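Local coordinates for exodeoxyribonuclease III (Neisseria meningitidis, PDB 2JC4), which probably acts as a magnesium- or manganese-dependent 3'-5' exonuclease on double-stranded DNA, a repair phosphodiesterase of the AP/ExoA family, at residues 6-11 with 30-35; 53-58 with 65-70; 61-66 with 103-108; 198-203 with 244-249. One frame throughout, in Å; residues are numbered along the deposited sequence.

Contact 1 (6-11 with 30-35); sequences WNVNSL and LVLQEL. With MG (magnesium ion), chain B.
Asn7 and Glu34 meet because of their different rotations: at the end of strand 2-7, CG of Asn7 stands trans to its main-chain nitrogen (chi1 178°), whereas in the turn just after strand 29-33, CG of Glu34 lies beside its own (chi1 -70°) and the chain then runs extended to the carboxylate. ND2 of Asn7 donates to OE2 of Glu34 over 2.9 Å, nearly straight and in the amide plane of Asn7, yet it arrives from above the carboxylate plane. The same ND2 also donates to Asp146, while OD1 accepts from the main-chain nitrogen of Asn9, an Asx turn that fixes the rotation of the amide. Asn9 OD1 and Glu34 OE1 lie 2.5 and 2.4 Å from the magnesium ion, and four waters complete its six ligands; Asn9 OD1 also accepts from Lys36 NZ. One of these waters donates to Glu34 OE2, so both carboxylate oxygens serve the site. Beyond the metal site along the strands, the backbones pair in parallel through Trp6 N to Val31 O, 2.9 Å, and Gln33 N to Trp6 O, 3.1 Å. Ser10 N to Glu34 O, 2.8 Å, carries the pairing past the strand ends. Next to these bonds, Leu11 CD2 packs on Leu35 CD2 at 3.9 Å. The contact closes the beta-alpha-beta unit of strand 2-7, helix 11-23 and strand 29-33; Trp6 packs on that helix, and Asn7 and Glu34 touch Tyr105 of strand 99-105.

Contact 2 (53-58 with 65-70); sequences HCVWSG and VAIVSR
The carbonyl oxygen of Val55 accepts the main-chain N-H of Ile67 at 2.8 Å in an almost straight bond (168°), and the alpha carbon of Ala66 adds a CA-H...O contact to the same oxygen at 3.3 Å. Val55 N returns a bond to Ile67 O, 3.0 Å, which makes the two residues a hydrogen-bonded antiparallel pair. His53 with Ser69 and Ser57 with Val65 repeat this pattern, giving six backbone bonds between strands whose axes approach to 4.7 Å, with N-to-C directions 171° apart. Between them, Cys54 with Val68 and Trp56 with Ala66 are non-hydrogen-bonded pairs. On the face of Val55 and Ile67, the two branched chains lie side by side with Val55 CG2 against Ile67 CB at 3.9 Å, and both reach Ile92 of strand 91-96. On the other face Trp56 CB rests on Ala66 CB, 3.7 Å away. The indole turns off from there, since chi1 of 65° sets CG between the main-chain nitrogen and carbonyl carbon; its ring stacks with Phe42 and NE1 bonds to the carbonyl oxygen of Gln39. At the far end, CD2 of the His53 ring approaches Arg70 O edge-on at 3.2 Å. Such reciprocal pairing is that of a regular beta hairpin, here the margin of a six-stranded sheet in the DNase I-like fold, with strand 53-57 outermost.

Contact 3 (61-66 with 103-108); sequences TYNGVA and NVYCVN. With ACT (acetate ion), chain F.
This is side-chain packing between the two beta sheets of the DNase I-like fold: the start of strand 65-69, in one sheet, faces the end of strand 99-105, in the other. The touching parts run nearly antiparallel, 164° apart, but the nearest alpha carbons, those of Val65 and Tyr105, are 6.7 Å apart. Val65 supplies the apolar part, with CG1 placed 3.7 Å from Tyr105 CB. Next to Val65, the Asn103 amide reaches between the sheets: OD1 accepts from Gln33 NE2, and ND2 donates to Leu32 O and lies 2.9 Å from Ala66 O. Asn108 ND2 donates to the acetate O at 3.1 Å; His167 also binds this ion, probably from the crystallisation liquor. Tyr105, a predicted active-site residue, swings its ring toward the loop of 61-66 because CG is trans to the main-chain nitrogen (chi1 170°). There the Asn63 and Tyr105 side chains cross at about a right angle, amide and ring planes 47° apart; Gln59 and Gln88 hold Asn63 ND2, and Asn63 OD1 sits in the ring plane at its edge, 3.2 Å from Tyr105 CE2.

Contact 4 (198-203 with 244-249); sequences YTWFDY and PSDHAP
Two loops without regular secondary structure, 198-203 and 244-249, are bridged at Trp200 and His247, whose alpha carbons are 4.3 Å apart. Ala248 N bonds to Thr199 O at 2.8 Å and Phe201 N to Asp246 O at 3.1 Å, one on each side of that bridge. The Tyr203 hydroxyl donates to Pro244 O over 2.7 Å, in the carbonyl plane on a lone pair, and is also bonded to Asn9 ND2. Its ring receives Asp246 CB over the centre of one face, a CH-pi contact with CB 3.8 Å from the centroid. Asp246 is a metal-binding residue of this enzyme, although no metal is bound to it in this chain. With chi1 at 53°, its carboxylate is directed to the indole, where Trp200 NE1 gives a weak bond to Asp246 OD2, 3.0 Å. A water donating to the same OD2 accepts from Tyr203 N. Trp200 CB lies over the face of the His247 ring, 20° off its normal, a CH-pi contact, while the five-membered ring of Trp200 is oblique to the imidazole at 48°. His247, predicted to be a proton acceptor, is oriented by ND1 bonding to Asp217. Segment 244-249 lies against strand 2-7, where Ser245 OG bonds to Asn7 O and His247 O receives Trp6 NE1; helix 236-239 packs against Phe201, Pro244 and Ala248.

From the N terminus, contact 1 closes the crossover through helix 11-23 and sets strand 2-7 beside strand 29-33. Contact 2 follows in series as a short hairpin, and its strand 65-69 joins the same sheet by bonds between Leu30 and Val68 and between Leu32 and Ala66. Contact 3 begins in the hairpin loop and overlaps contact 2, sharing Val65 and Ala66, so the two interlock; it closes a loop of 36 residues rich in strand to tie this sheet to the other. Contact 4 comes last, closing a 40-residue excursion; it touches contact 1 but neither contact 2 nor contact 3. None nests inside another. Contacts 1, 3 and 4 gather metal-binding and predicted catalytic residues at one end of the paired sheets.

Contact 1 (6-11 with 30-35)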
loop_
_atom_site.group_PDB
_atom_site.type_symbol
_atom_site.label_atom_id
_atom_site.label_comp_id
_atom_site.label_asym_id
_atom_site.label_seq_id
_atom_site.Cartn_x
_atom_site.Cartn_y
_atom_site.Cartn_z
ATOM N N TRP A 6 -1.310 -1.003 5.157
ATOM C CA TRP A 6 -2.636 -1.554 5.393
ATOM C C TRP A 6 -3.703 -0.667 4.817
ATOM O O TRP A 6 -3.810 0.513 5.179
ATOM C CB TRP A 6 -2.872 -1.775 6.909
ATOM C CG TRP A 6 -4.133 -2.600 7.211
ATOM C CD1 TRP A 6 -4.795 -3.429 6.355
ATOM C CD2 TRP A 6 -4.834 -2.657 8.451
ATOM N NE1 TRP A 6 -5.891 -3.991 6.987
ATOM C CE2 TRP A 6 -5.938 -3.527 8.277
ATOM C CE3 TRP A 6 -4.631 -2.063 9.700
ATOM C CZ2 TRP A 6 -6.843 -3.820 9.321
ATOM C CZ3 TRP A 6 -5.526 -2.340 10.726
ATOM C CH2 TRP A 6 -6.617 -3.207 10.542
ATOM N N ASN A 7 -4.506 -1.229 3.910
ATOM C CA ASN A 7 -5.696 -0.553 3.402
ATOM C C ASN A 7 -6.807 -0.900 4.395
ATOM O O ASN A 7 -7.233 -2.062 4.498
ATOM C CB ASN A 7 -6.024 -1.051 1.969
ATOM C CG ASN A 7 -7.275 -0.431 1.408
ATOM O OD1 ASN A 7 -8.222 -0.135 2.147
ATOM N ND2 ASN A 7 -7.302 -0.234 0.091
ATOM N N VAL A 8 -7.207 0.095 5.181
ATOM C CA VAL A 8 -8.094 -0.113 6.327
ATOM C C VAL A 8 -9.570 -0.006 5.967
ATOM O O VAL A 8 -10.413 -0.239 6.829
ATOM C CB VAL A 8 -7.808 0.909 7.480
ATOM C CG1 VAL A 8 -6.476 0.639 8.131
ATOM C CG2 VAL A 8 -7.883 2.380 6.981
ATOM N N ASN A 9 -9.882 0.392 4.725
ATOM C CA ASN A 9 -11.290 0.477 4.277
ATOM C C ASN A 9 -12.166 1.306 5.240
ATOM O O ASN A 9 -13.212 0.830 5.736
ATOM C CB ASN A 9 -11.891 -0.937 4.112
ATOM C CG ASN A 9 -13.262 -0.909 3.486
ATOM O OD1 ASN A 9 -13.547 -0.025 2.703
ATOM N ND2 ASN A 9 -14.111 -1.879 3.823
ATOM N N SER A 10 -11.716 2.532 5.481
ATOM C CA SER A 10 -12.230 3.518 6.466
ATOM C C SER A 10 -11.467 3.467 7.809
ATOM O O SER A 10 -11.569 2.477 8.575
ATOM C CB SER A 10 -13.750 3.455 6.711
ATOM O OG SER A 10 -14.018 4.374 7.773
ATOM N N LEU A 11 -10.723 4.529 8.112
ATOM C CA LEU A 11 -10.061 4.612 9.423
ATOM C C LEU A 11 -11.038 4.842 10.591
ATOM O O LEU A 11 -10.756 4.436 11.718
ATOM C CB LEU A 11 -8.968 5.688 9.431
ATOM C CG LEU A 11 -8.108 5.745 10.683
ATOM C CD1 LEU A 11 -7.482 4.395 11.006
ATOM C CD2 LEU A 11 -7.011 6.816 10.519
ATOM N N LEU A 30 3.952 2.430 10.046
ATOM C CA LEU A 30 2.690 1.888 9.518
ATOM C C LEU A 30 2.140 2.899 8.521
ATOM O O LEU A 30 1.943 4.064 8.863
ATOM C CB LEU A 30 1.665 1.685 10.635
ATOM C CG LEU A 30 0.211 1.352 10.291
ATOM C CD1 LEU A 30 0.168 0.029 9.527
ATOM C CD2 LEU A 30 -0.667 1.282 11.547
ATOM N N VAL A 31 1.943 2.484 7.284
ATOM C CA VAL A 31 1.289 3.355 6.303
ATOM C C VAL A 31 -0.118 2.813 6.006
ATOM O O VAL A 31 -0.311 1.581 5.961
ATOM C CB VAL A 31 2.155 3.566 5.049
ATOM C CG1 VAL A 31 3.607 3.949 5.408
ATOM C CG2 VAL A 31 2.148 2.351 4.094
ATOM N N LEU A 32 -1.064 3.733 5.798
ATOM C CA LEU A 32 -2.478 3.439 5.664
ATOM C C LEU A 32 -3.034 4.001 4.377
ATOM O O LEU A 32 -2.609 5.084 3.933
ATOM C CB LEU A 32 -3.295 4.078 6.835
ATOM C CG LEU A 32 -2.763 3.755 8.227
ATOM C CD1 LEU A 32 -3.567 4.510 9.287
ATOM C CD2 LEU A 32 -2.915 2.260 8.448
ATOM N N GLN A 33 -3.971 3.246 3.786
ATOM C CA GLN A 33 -4.778 3.693 2.645
ATOM C C GLN A 33 -6.291 3.557 2.962
ATOM O O GLN A 33 -6.712 2.735 3.791
ATOM C CB GLN A 33 -4.454 2.886 1.380
ATOM C CG GLN A 33 -2.967 2.819 1.052
ATOM C CD GLN A 33 -2.285 1.663 1.781
ATOM O OE1 GLN A 33 -2.853 0.596 1.946
ATOM N NE2 GLN A 33 -1.062 1.889 2.223
ATOM N N GLU A 34 -7.090 4.328 2.229
ATOM C CA GLU A 34 -8.534 4.384 2.383
ATOM C C GLU A 34 -8.894 4.871 3.769
ATOM O O GLU A 34 -9.732 4.277 4.474
ATOM C CB GLU A 34 -9.216 3.055 2.022
ATOM C CG GLU A 34 -9.159 2.766 0.543
ATOM C CD GLU A 34 -10.128 1.679 0.116
ATOM O OE1 GLU A 34 -11.206 1.505 0.743
ATOM O OE2 GLU A 34 -9.798 0.986 -0.852
ATOM N N LEU A 35 -8.288 5.991 4.158
ATOM C CA LEU A 35 -8.751 6.658 5.392
ATOM C C LEU A 35 -10.251 6.929 5.312
ATOM O O LEU A 35 -10.974 6.722 6.292
ATOM C CB LEU A 35 -8.040 7.985 5.595
ATOM C CG LEU A 35 -6.531 7.945 5.632
ATOM C CD1 LEU A 35 -6.091 9.406 5.866
ATOM C CD2 LEU A 35 -6.015 7.018 6.760
HETATM MG MG MG B . -12.641 -0.323 0.371
HETATM O O HOH W 1 -10.823 -1.400 1.084
HETATM O O HOH W 2 -11.646 -0.571 -1.568
HETATM O O HOH W 3 -13.787 -2.190 0.084
HETATM O O HOH W 4 -14.158 0.997 -0.523
#

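Contact 2 (53-58 with 65-70)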
loop_
_atom_site.group_PDB
_atom_site.type_symbol
_atom_site.label_atom_id
_atom_site.label_comp_id
_atom_site.label_asym_id
_atom_site.label_seq_id
_atom_site.Cartn_x
_atom_site.Cartn_y
_atom_site.Cartn_z
ATOM N N HIS A 53 3.780 9.639 15.801
ATOM C CA HIS A 53 3.715 10.791 14.887
ATOM C C HIS A 53 2.938 10.413 13.623
ATOM O O HIS A 53 3.092 9.305 13.121
ATOM C CB HIS A 53 5.114 11.239 14.525
ATOM C CG HIS A 53 5.926 11.665 15.709
ATOM N ND1 HIS A 53 5.695 12.848 16.380
ATOM C CD2 HIS A 53 6.946 11.058 16.355
ATOM C CE1 HIS A 53 6.550 12.955 17.382
ATOM N NE2 HIS A 53 7.318 11.878 17.390
ATOM N N CYS A 54 2.074 11.318 13.150
ATOM C CA CYS A 54 1.203 11.044 12.019
ATOM C C CYS A 54 1.304 12.149 11.010
ATOM O O CYS A 54 1.265 13.325 11.394
ATOM C CB CYS A 54 -0.262 11.019 12.475
ATOM S SG CYS A 54 -0.589 9.796 13.720
ATOM N N VAL A 55 1.422 11.794 9.729
ATOM C CA VAL A 55 1.165 12.761 8.659
ATOM C C VAL A 55 0.147 12.142 7.728
ATOM O O VAL A 55 0.112 10.923 7.589
ATOM C CB VAL A 55 2.439 13.192 7.893
ATOM C CG1 VAL A 55 3.414 13.924 8.866
ATOM C CG2 VAL A 55 3.132 11.991 7.195
ATOM N N TRP A 56 -0.709 12.961 7.135
ATOM C CA TRP A 56 -1.788 12.386 6.343
ATOM C C TRP A 56 -2.317 13.352 5.308
ATOM O O TRP A 56 -2.045 14.574 5.352
ATOM C CB TRP A 56 -2.938 11.915 7.256
ATOM C CG TRP A 56 -3.620 13.050 7.978
ATOM C CD1 TRP A 56 -4.770 13.691 7.587
ATOM C CD2 TRP A 56 -3.207 13.683 9.217
ATOM N NE1 TRP A 56 -5.097 14.674 8.505
ATOM C CE2 TRP A 56 -4.159 14.690 9.508
ATOM C CE3 TRP A 56 -2.146 13.485 10.103
ATOM C CZ2 TRP A 56 -4.066 15.504 10.634
ATOM C CZ3 TRP A 56 -2.055 14.303 11.235
ATOM C CH2 TRP A 56 -3.014 15.293 11.488
ATOM N N SER A 57 -3.121 12.791 4.407
ATOM C CA SER A 57 -3.726 13.538 3.308
ATOM C C SER A 57 -5.064 12.880 3.142
ATOM O O SER A 57 -5.141 11.714 2.665
ATOM C CB SER A 57 -2.912 13.356 2.020
ATOM O OG SER A 57 -3.456 14.107 0.937
ATOM N N GLY A 58 -6.104 13.588 3.569
ATOM C CA GLY A 58 -7.478 13.057 3.511
ATOM C C GLY A 58 -8.432 13.936 2.707
ATOM O O GLY A 58 -8.158 15.105 2.464
ATOM N N VAL A 65 -4.636 8.783 2.560
ATOM C CA VAL A 65 -3.402 8.036 2.867
ATOM C C VAL A 65 -2.699 8.649 4.103
ATOM O O VAL A 65 -2.769 9.876 4.324
ATOM C CB VAL A 65 -2.401 8.014 1.652
ATOM C CG1 VAL A 65 -2.868 7.050 0.589
ATOM C CG2 VAL A 65 -2.217 9.435 1.026
ATOM N N ALA A 66 -2.067 7.826 4.919
ATOM C CA ALA A 66 -1.382 8.353 6.105
ATOM C C ALA A 66 -0.091 7.603 6.340
ATOM O O ALA A 66 0.026 6.467 5.922
ATOM C CB ALA A 66 -2.299 8.233 7.349
ATOM N N ILE A 67 0.865 8.245 7.015
ATOM C CA ILE A 67 2.112 7.598 7.482
ATOM C C ILE A 67 2.193 7.796 8.994
ATOM O O ILE A 67 2.079 8.924 9.492
ATOM C CB ILE A 67 3.382 8.157 6.817
ATOM C CG1 ILE A 67 3.366 7.903 5.304
ATOM C CG2 ILE A 67 4.612 7.556 7.465
ATOM C CD1 ILE A 67 4.405 8.687 4.529
ATOM N N VAL A 68 2.361 6.701 9.711
ATOM C CA VAL A 68 2.314 6.746 11.185
ATOM C C VAL A 68 3.609 6.114 11.676
ATOM O O VAL A 68 3.960 5.017 11.233
ATOM C CB VAL A 68 1.111 5.960 11.710
ATOM C CG1 VAL A 68 1.068 6.006 13.228
ATOM C CG2 VAL A 68 -0.205 6.460 11.076
ATOM N N SER A 69 4.352 6.808 12.544
ATOM C CA SER A 69 5.673 6.310 12.910
ATOM C C SER A 69 6.105 6.801 14.284
ATOM O O SER A 69 5.648 7.844 14.736
ATOM C CB SER A 69 6.710 6.735 11.855
ATOM O OG SER A 69 6.646 8.142 11.609
ATOM N N ARG A 70 6.967 6.051 14.960
ATOM C CA ARG A 70 7.456 6.574 16.241
ATOM C C ARG A 70 8.551 7.617 16.019
ATOM O O ARG A 70 8.726 8.501 16.860
ATOM C CB ARG A 70 7.789 5.483 17.272
ATOM C CG ARG A 70 6.476 5.022 17.978
ATOM C CD ARG A 70 6.605 4.622 19.430
ATOM N NE ARG A 70 6.523 5.771 20.328
ATOM C CZ ARG A 70 6.268 5.679 21.628
ATOM N NH1 ARG A 70 6.030 4.483 22.163
ATOM N NH2 ARG A 70 6.234 6.777 22.384
#

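Contact 3 (61-66 with 103-108)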
loop_
_atom_site.group_PDB
_atom_site.type_symbol
_atom_site.label_atom_id
_atom_site.label_comp_id
_atom_site.label_asym_id
_atom_site.label_seq_id
_atom_site.Cartn_x
_atom_site.Cartn_y
_atom_site.Cartn_z
ATOM N N THR A 61 -15.033 11.176 2.191
ATOM C CA THR A 61 -15.637 9.973 1.585
ATOM C C THR A 61 -14.701 8.968 0.947
ATOM O O THR A 61 -14.884 7.786 1.161
ATOM C CB THR A 61 -16.691 10.341 0.553
ATOM O OG1 THR A 61 -17.529 11.350 1.123
ATOM C CG2 THR A 61 -17.539 9.107 0.147
ATOM N N TYR A 62 -13.728 9.450 0.171
ATOM C CA TYR A 62 -12.925 8.596 -0.693
ATOM C C TYR A 62 -11.469 8.640 -0.319
ATOM O O TYR A 62 -11.013 9.628 0.273
ATOM C CB TYR A 62 -13.038 9.074 -2.140
ATOM C CG TYR A 62 -14.468 9.150 -2.634
ATOM C CD1 TYR A 62 -15.164 7.984 -2.978
ATOM C CD2 TYR A 62 -15.126 10.384 -2.745
ATOM C CE1 TYR A 62 -16.498 8.040 -3.408
ATOM C CE2 TYR A 62 -16.477 10.450 -3.179
ATOM C CZ TYR A 62 -17.128 9.272 -3.522
ATOM O OH TYR A 62 -18.434 9.311 -3.976
ATOM N N ASN A 63 -10.741 7.586 -0.691
ATOM C CA ASN A 63 -9.271 7.664 -0.762
ATOM C C ASN A 63 -8.669 7.977 0.622
ATOM O O ASN A 63 -9.179 7.482 1.625
ATOM C CB ASN A 63 -8.831 8.700 -1.817
ATOM C CG ASN A 63 -9.406 8.426 -3.192
ATOM O OD1 ASN A 63 -9.437 7.295 -3.655
ATOM N ND2 ASN A 63 -9.854 9.472 -3.853
ATOM N N GLY A 64 -7.615 8.777 0.675
ATOM C CA GLY A 64 -6.955 9.129 1.958
ATOM C C GLY A 64 -5.816 8.198 2.264
ATOM O O GLY A 64 -5.999 6.965 2.228
ATOM N N VAL A 65 -4.636 8.783 2.560
ATOM C CA VAL A 65 -3.402 8.036 2.867
ATOM C C VAL A 65 -2.699 8.649 4.103
ATOM O O VAL A 65 -2.769 9.876 4.324
ATOM C CB VAL A 65 -2.401 8.014 1.652
ATOM C CG1 VAL A 65 -2.868 7.050 0.589
ATOM C CG2 VAL A 65 -2.217 9.435 1.026
ATOM N N ALA A 66 -2.067 7.826 4.919
ATOM C CA ALA A 66 -1.382 8.353 6.105
ATOM C C ALA A 66 -0.091 7.603 6.340
ATOM O O ALA A 66 0.026 6.467 5.922
ATOM C CB ALA A 66 -2.299 8.233 7.349
ATOM N N ASN A 103 3.909 6.198 0.236
ATOM C CA ASN A 103 2.690 5.426 0.446
ATOM C C ASN A 103 1.682 5.766 -0.660
ATOM O O ASN A 103 1.386 6.939 -0.895
ATOM C CB ASN A 103 2.119 5.803 1.817
ATOM C CG ASN A 103 0.776 5.151 2.123
ATOM O OD1 ASN A 103 0.416 4.119 1.547
ATOM N ND2 ASN A 103 0.040 5.744 3.078
ATOM N N VAL A 104 1.136 4.741 -1.306
ATOM C CA VAL A 104 0.198 4.916 -2.396
ATOM C C VAL A 104 -1.116 4.167 -2.148
ATOM O O VAL A 104 -1.130 3.028 -1.681
ATOM C CB VAL A 104 0.836 4.442 -3.756
ATOM C CG1 VAL A 104 1.871 5.443 -4.238
ATOM C CG2 VAL A 104 1.449 2.959 -3.678
ATOM N N TYR A 105 -2.212 4.827 -2.465
ATOM C CA TYR A 105 -3.476 4.151 -2.642
ATOM C C TYR A 105 -3.783 4.298 -4.142
ATOM O O TYR A 105 -4.289 5.348 -4.579
ATOM C CB TYR A 105 -4.598 4.771 -1.758
ATOM C CG TYR A 105 -5.921 4.192 -2.174
ATOM C CD1 TYR A 105 -6.061 2.806 -2.297
ATOM C CD2 TYR A 105 -7.012 5.017 -2.532
ATOM C CE1 TYR A 105 -7.280 2.233 -2.734
ATOM C CE2 TYR A 105 -8.242 4.440 -2.955
ATOM C CZ TYR A 105 -8.337 3.055 -3.072
ATOM O OH TYR A 105 -9.494 2.447 -3.536
ATOM N N CYS A 106 -3.406 3.289 -4.944
ATOM C CA CYS A 106 -3.418 3.428 -6.397
ATOM C C CYS A 106 -4.835 3.307 -6.917
ATOM O O CYS A 106 -5.698 2.647 -6.296
ATOM C CB CYS A 106 -2.561 2.361 -7.084
ATOM S SG CYS A 106 -0.804 2.466 -6.624
ATOM N N VAL A 107 -5.052 3.901 -8.079
ATOM C CA VAL A 107 -6.369 3.859 -8.725
ATOM C C VAL A 107 -6.859 2.420 -8.941
ATOM O O VAL A 107 -6.177 1.604 -9.568
ATOM C CB VAL A 107 -6.372 4.634 -10.071
ATOM C CG1 VAL A 107 -7.782 4.700 -10.650
ATOM C CG2 VAL A 107 -5.804 6.042 -9.864
ATOM N N ASN A 108 -8.063 2.132 -8.456
ATOM C CA ASN A 108 -8.679 0.842 -8.685
ATOM C C ASN A 108 -8.840 0.558 -10.180
ATOM O O ASN A 108 -8.335 -0.458 -10.679
ATOM C CB ASN A 108 -10.016 0.735 -7.928
ATOM C CG ASN A 108 -10.692 -0.639 -8.124
ATOM O OD1 ASN A 108 -11.094 -0.993 -9.238
ATOM N ND2 ASN A 108 -10.768 -1.417 -7.052
HETATM C C ACT F . -11.048 -4.351 -5.155
HETATM O O ACT F . -11.466 -4.350 -6.332
HETATM O OXT ACT F . -11.771 -3.813 -4.277
HETATM C CH3 ACT F . -9.727 -4.979 -4.890
#

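Contact 4 (198-203 with 244-249)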
loop_
_atom_site.group_PDB
_atom_site.type_symbol
_atom_site.label_atom_id
_atom_site.label_comp_id
_atom_site.label_asym_id
_atom_site.label_seq_id
_atom_site.Cartn_x
_atom_site.Cartn_y
_atom_site.Cartn_z
ATOM N N TYR A 198 -2.170 -13.973 -0.963
ATOM C CA TYR A 198 -3.205 -12.943 -1.203
ATOM C C TYR A 198 -3.329 -11.921 -0.061
ATOM O O TYR A 198 -3.177 -12.260 1.125
ATOM C CB TYR A 198 -4.562 -13.591 -1.411
ATOM C CG TYR A 198 -4.570 -14.689 -2.455
ATOM C CD1 TYR A 198 -3.900 -14.541 -3.670
ATOM C CD2 TYR A 198 -5.280 -15.852 -2.232
ATOM C CE1 TYR A 198 -3.954 -15.542 -4.655
ATOM C CE2 TYR A 198 -5.311 -16.868 -3.202
ATOM C CZ TYR A 198 -4.641 -16.697 -4.395
ATOM O OH TYR A 198 -4.690 -17.701 -5.337
ATOM N N THR A 199 -3.621 -10.663 -0.419
ATOM C CA THR A 199 -3.713 -9.590 0.579
ATOM C C THR A 199 -5.099 -8.962 0.626
ATOM O O THR A 199 -5.382 -8.193 1.541
ATOM C CB THR A 199 -2.704 -8.469 0.252
ATOM O OG1 THR A 199 -3.052 -7.895 -0.997
ATOM C CG2 THR A 199 -1.241 -9.036 0.144
ATOM N N TRP A 200 -5.932 -9.232 -0.397
ATOM C CA TRP A 200 -7.299 -8.750 -0.449
ATOM C C TRP A 200 -8.222 -9.929 -0.693
ATOM O O TRP A 200 -7.892 -10.799 -1.502
ATOM C CB TRP A 200 -7.490 -7.744 -1.596
ATOM C CG TRP A 200 -8.928 -7.387 -1.786
ATOM C CD1 TRP A 200 -9.687 -6.558 -1.004
ATOM C CD2 TRP A 200 -9.788 -7.868 -2.821
ATOM N NE1 TRP A 200 -10.963 -6.504 -1.491
ATOM C CE2 TRP A 200 -11.058 -7.298 -2.603
ATOM C CE3 TRP A 200 -9.605 -8.739 -3.914
ATOM C CZ2 TRP A 200 -12.156 -7.546 -3.448
ATOM C CZ3 TRP A 200 -10.687 -8.989 -4.766
ATOM C CH2 TRP A 200 -11.961 -8.387 -4.521
ATOM N N PHE A 201 -9.323 -9.986 0.053
ATOM C CA PHE A 201 -10.336 -11.018 -0.124
ATOM C C PHE A 201 -11.697 -10.301 -0.106
ATOM O O PHE A 201 -12.018 -9.580 0.842
ATOM C CB PHE A 201 -10.278 -12.045 1.025
ATOM C CG PHE A 201 -8.910 -12.676 1.248
ATOM C CD1 PHE A 201 -7.899 -11.974 1.962
ATOM C CD2 PHE A 201 -8.652 -13.973 0.788
ATOM C CE1 PHE A 201 -6.642 -12.563 2.168
ATOM C CE2 PHE A 201 -7.378 -14.583 1.003
ATOM C CZ PHE A 201 -6.398 -13.879 1.696
ATOM N N ASP A 202 -12.489 -10.479 -1.167
ATOM C CA ASP A 202 -13.771 -9.832 -1.249
ATOM C C ASP A 202 -14.639 -10.226 -0.032
ATOM O O ASP A 202 -14.707 -11.412 0.353
ATOM C CB ASP A 202 -14.445 -10.234 -2.581
ATOM C CG ASP A 202 -15.545 -9.264 -3.019
ATOM O OD1 ASP A 202 -16.317 -8.763 -2.182
ATOM O OD2 ASP A 202 -15.634 -9.011 -4.240
ATOM N N TYR A 203 -15.279 -9.240 0.579
ATOM C CA TYR A 203 -16.314 -9.533 1.572
ATOM C C TYR A 203 -17.435 -10.390 0.975
ATOM O O TYR A 203 -17.994 -11.268 1.657
ATOM C CB TYR A 203 -16.945 -8.245 2.096
ATOM C CG TYR A 203 -16.106 -7.276 2.914
ATOM C CD1 TYR A 203 -15.332 -7.703 4.019
ATOM C CD2 TYR A 203 -16.176 -5.906 2.647
ATOM C CE1 TYR A 203 -14.618 -6.782 4.801
ATOM C CE2 TYR A 203 -15.476 -4.972 3.425
ATOM C CZ TYR A 203 -14.697 -5.422 4.491
ATOM O OH TYR A 203 -14.032 -4.484 5.222
ATOM N N PRO A 244 -13.476 -7.154 9.857
ATOM C CA PRO A 244 -12.141 -6.843 9.357
ATOM C C PRO A 244 -12.170 -5.866 8.168
ATOM O O PRO A 244 -13.213 -5.684 7.528
ATOM C CB PRO A 244 -11.629 -8.215 8.899
ATOM C CG PRO A 244 -12.847 -8.897 8.412
ATOM C CD PRO A 244 -13.974 -8.436 9.315
ATOM N N SER A 245 -11.029 -5.246 7.856
ATOM C CA SER A 245 -10.868 -4.665 6.534
ATOM C C SER A 245 -10.882 -5.823 5.514
ATOM O O SER A 245 -10.505 -6.971 5.855
ATOM C CB SER A 245 -9.578 -3.874 6.455
ATOM O OG SER A 245 -9.357 -3.477 5.115
ATOM N N ASP A 246 -11.284 -5.539 4.266
ATOM C CA ASP A 246 -11.153 -6.561 3.211
ATOM C C ASP A 246 -9.676 -6.809 2.829
ATOM O O ASP A 246 -9.356 -7.855 2.286
ATOM C CB ASP A 246 -12.051 -6.259 1.985
ATOM C CG ASP A 246 -11.852 -4.841 1.421
ATOM O OD1 ASP A 246 -11.180 -3.993 2.047
ATOM O OD2 ASP A 246 -12.397 -4.584 0.325
ATOM N N HIS A 247 -8.790 -5.868 3.115
ATOM C CA HIS A 247 -7.329 -6.093 2.896
ATOM C C HIS A 247 -6.665 -6.461 4.217
ATOM O O HIS A 247 -7.043 -5.948 5.269
ATOM C CB HIS A 247 -6.620 -4.819 2.393
ATOM C CG HIS A 247 -7.073 -4.334 1.042
ATOM N ND1 HIS A 247 -6.251 -4.360 -0.062
ATOM C CD2 HIS A 247 -8.226 -3.745 0.636
ATOM C CE1 HIS A 247 -6.897 -3.862 -1.106
ATOM N NE2 HIS A 247 -8.095 -3.471 -0.705
ATOM N N ALA A 248 -5.615 -7.282 4.131
ATOM C CA ALA A 248 -4.769 -7.640 5.259
ATOM C C ALA A 248 -3.538 -6.731 5.260
ATOM O O ALA A 248 -3.065 -6.342 4.177
ATOM C CB ALA A 248 -4.301 -9.115 5.109
ATOM N N PRO A 249 -3.007 -6.412 6.457
ATOM C CA PRO A 249 -1.743 -5.664 6.493
ATOM C C PRO A 249 -0.662 -6.512 5.858
ATOM O O PRO A 249 -0.761 -7.746 5.864
ATOM C CB PRO A 249 -1.444 -5.506 7.999
ATOM C CG PRO A 249 -2.774 -5.801 8.739
ATOM C CD PRO A 249 -3.546 -6.732 7.805
HETATM O O HOH W 5 -14.410 -6.449 -0.513
#